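Local atomic coordinates of lipoprotein LpqN (Mycobacterium tuberculosis, PDB entry 6E5F), a protein that takes part in mycobacterial cell envelope biogenesis, binds the periplasmic loop domains of the mycolate transporters MmpL3 and MmpL11, and may act as a membrane fusion protein. Residues L87-D92 and G105-T110. Numbering follows the deposited sequence.
Sequences LPVPDD and GGIVYT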
loop_
_atom_site.group_PDB
_atom_site.type_symbol
_atom_site.label_atom_id
_atom_site.label_comp_id
_atom_site.label_asym_id
_atom_site.label_seq_id
_atom_site.Cartn_x
_atom_site.Cartn_y
_atom_site.Cartn_z
ATOM N N LEU A 87 -10.404 7.063 1.299
ATOM C CA LEU A 87 -10.393 5.685 1.776
ATOM C C LEU A 87 -11.519 5.487 2.791
ATOM O O LEU A 87 -11.733 6.342 3.654
ATOM C CB LEU A 87 -9.069 5.368 2.469
ATOM C CG LEU A 87 -7.858 4.794 1.720
ATOM C CD1 LEU A 87 -8.204 4.177 0.368
ATOM C CD2 LEU A 87 -6.765 5.846 1.577
ATOM N N PRO A 88 -12.239 4.372 2.731
ATOM C CA PRO A 88 -13.273 4.111 3.734
ATOM C C PRO A 88 -12.674 3.578 5.026
ATOM O O PRO A 88 -11.568 3.034 5.059
ATOM C CB PRO A 88 -14.137 3.039 3.063
ATOM C CG PRO A 88 -13.158 2.265 2.245
ATOM C CD PRO A 88 -12.163 3.285 1.734
ATOM N N VAL A 89 -13.433 3.752 6.102
ATOM C CA VAL A 89 -13.101 3.155 7.394
ATOM C C VAL A 89 -14.086 2.018 7.631
ATOM O O VAL A 89 -15.232 2.272 8.029
ATOM C CB VAL A 89 -13.159 4.191 8.527
ATOM C CG1 VAL A 89 -12.836 3.527 9.861
ATOM C CG2 VAL A 89 -12.200 5.333 8.253
ATOM N N PRO A 90 -13.705 0.764 7.392
ATOM C CA PRO A 90 -14.654 -0.337 7.574
ATOM C C PRO A 90 -15.152 -0.415 9.009
ATOM O O PRO A 90 -14.539 0.109 9.942
ATOM C CB PRO A 90 -13.836 -1.583 7.204
ATOM C CG PRO A 90 -12.715 -1.071 6.357
ATOM C CD PRO A 90 -12.401 0.292 6.892
ATOM N N ASP A 91 -16.292 -1.078 9.175
ATOM C CA ASP A 91 -16.855 -1.262 10.505
ATOM C C ASP A 91 -15.884 -2.044 11.380
ATOM O O ASP A 91 -15.205 -2.964 10.917
ATOM C CB ASP A 91 -18.187 -2.003 10.409
ATOM C CG ASP A 91 -19.273 -1.164 9.765
ATOM O OD1 ASP A 91 -19.238 0.075 9.921
ATOM O OD2 ASP A 91 -20.160 -1.743 9.104
ATOM N N ASP A 92 -15.815 -1.658 12.653
ATOM C CA ASP A 92 -14.915 -2.223 13.657
ATOM C C ASP A 92 -13.464 -1.799 13.459
ATOM O O ASP A 92 -12.594 -2.248 14.217
ATOM C CB ASP A 92 -15.010 -3.751 13.766
ATOM C CG ASP A 92 -16.375 -4.218 14.239
ATOM O OD1 ASP A 92 -17.060 -3.440 14.936
ATOM O OD2 ASP A 92 -16.760 -5.360 13.915
ATOM N N GLY A 105 -1.895 8.280 6.831
ATOM C CA GLY A 105 -2.974 7.729 7.616
ATOM C C GLY A 105 -3.111 6.233 7.419
ATOM O O GLY A 105 -2.277 5.565 6.806
ATOM N N GLY A 106 -4.196 5.707 7.971
ATOM C CA GLY A 106 -4.459 4.287 7.874
ATOM C C GLY A 106 -5.662 3.917 8.714
ATOM O O GLY A 106 -6.431 4.776 9.149
ATOM N N ILE A 107 -5.814 2.610 8.919
ATOM C CA ILE A 107 -6.873 2.075 9.758
ATOM C C ILE A 107 -6.291 0.952 10.600
ATOM O O ILE A 107 -5.379 0.238 10.167
ATOM C CB ILE A 107 -8.080 1.579 8.933
ATOM C CG1 ILE A 107 -7.623 0.592 7.857
ATOM C CG2 ILE A 107 -8.815 2.755 8.311
ATOM C CD1 ILE A 107 -8.763 -0.060 7.095
ATOM N N VAL A 108 -6.827 0.800 11.806
ATOM C CA VAL A 108 -6.442 -0.266 12.719
ATOM C C VAL A 108 -7.709 -0.953 13.209
ATOM O O VAL A 108 -8.739 -0.303 13.419
ATOM C CB VAL A 108 -5.600 0.263 13.898
ATOM C CG1 VAL A 108 -6.370 1.310 14.692
ATOM C CG2 VAL A 108 -5.174 -0.880 14.803
ATOM N N TYR A 109 -7.637 -2.271 13.373
ATOM C CA TYR A 109 -8.781 -3.052 13.826
ATOM C C TYR A 109 -8.965 -2.871 15.329
ATOM O O TYR A 109 -8.002 -2.961 16.097
ATOM C CB TYR A 109 -8.549 -4.525 13.491
ATOM C CG TYR A 109 -9.751 -5.417 13.702
ATOM C CD1 TYR A 109 -10.940 -5.181 13.029
ATOM C CD2 TYR A 109 -9.687 -6.511 14.556
ATOM C CE1 TYR A 109 -12.040 -5.996 13.212
ATOM C CE2 TYR A 109 -10.779 -7.334 14.744
ATOM C CZ TYR A 109 -11.953 -7.073 14.067
ATOM O OH TYR A 109 -13.046 -7.889 14.251
ATOM N N THR A 110 -10.206 -2.624 15.748
ATOM C CA THR A 110 -10.503 -2.264 17.130
ATOM C C THR A 110 -10.783 -3.463 18.028
ATOM O O THR A 110 -11.062 -3.271 19.216
ATOM C CB THR A 110 -11.703 -1.307 17.186
ATOM O OG1 THR A 110 -12.880 -1.981 16.718
ATOM C CG2 THR A 110 -11.449 -0.078 16.333
#
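Asp92 and Thr110 meet at the end of an antiparallel strand pair, where the loop 87-92 turns into strand 93-96 and strand 106-109 runs out. The carbonyl O of Asp92 is gripped twice by Thr110. The backbone Thr110 N donates to Asp92 O at 2.9 Å, with an N-H...O angle of 159°. This bond lies one hydrogen-bonded pair beyond Val108-Arg94. The hydroxyl also donates, and Thr110 OG1 lies 2.5 Å from Asp92 O, a short distance. It comes from above the carbonyl plane rather than along a lone pair. OG1 sits between its own backbone N and carbonyl carbon (chi1 65°), which brings it over the same oxygen that the amide binds.

The Tyr109 ring packs against Asp92, both its carbonyl and its CB. Tyr109 CD1 lies 3.6 Å from Asp92 O, and Tyr109 CE1 lies 3.8 Å from Asp92 CB. With CG anti to the backbone N (chi1 -171°), the ring swings to the loop side and reaches Asp92.

Further back, Ile107 points at the loop. Ile107 CD1 touches Pro90 CD at 3.7 Å, and the two side chains cross at about a right angle. The other branch, Ile107 CG2, faces Val89 CG2 more loosely at 4.3 Å. The side chain of Ile107 lies about 8 Å from the bound dodecyl trehalose lipid.

The loop thus runs nearly parallel to strand 106-109 before the chain reverses into strand 93-96. In this LpqN-family domain, of the Mog1p/PsbP clan, it bridges the antiparallel sheet and helix 210-223, whose Val219 packs against Pro88 and Pro90. Tyr109 meets Trp93. Strand 93-96 bonds to 106-109 through Arg94 and Leu96, while Ile121 of strand 120-130 bonds to Ile107 on the other side.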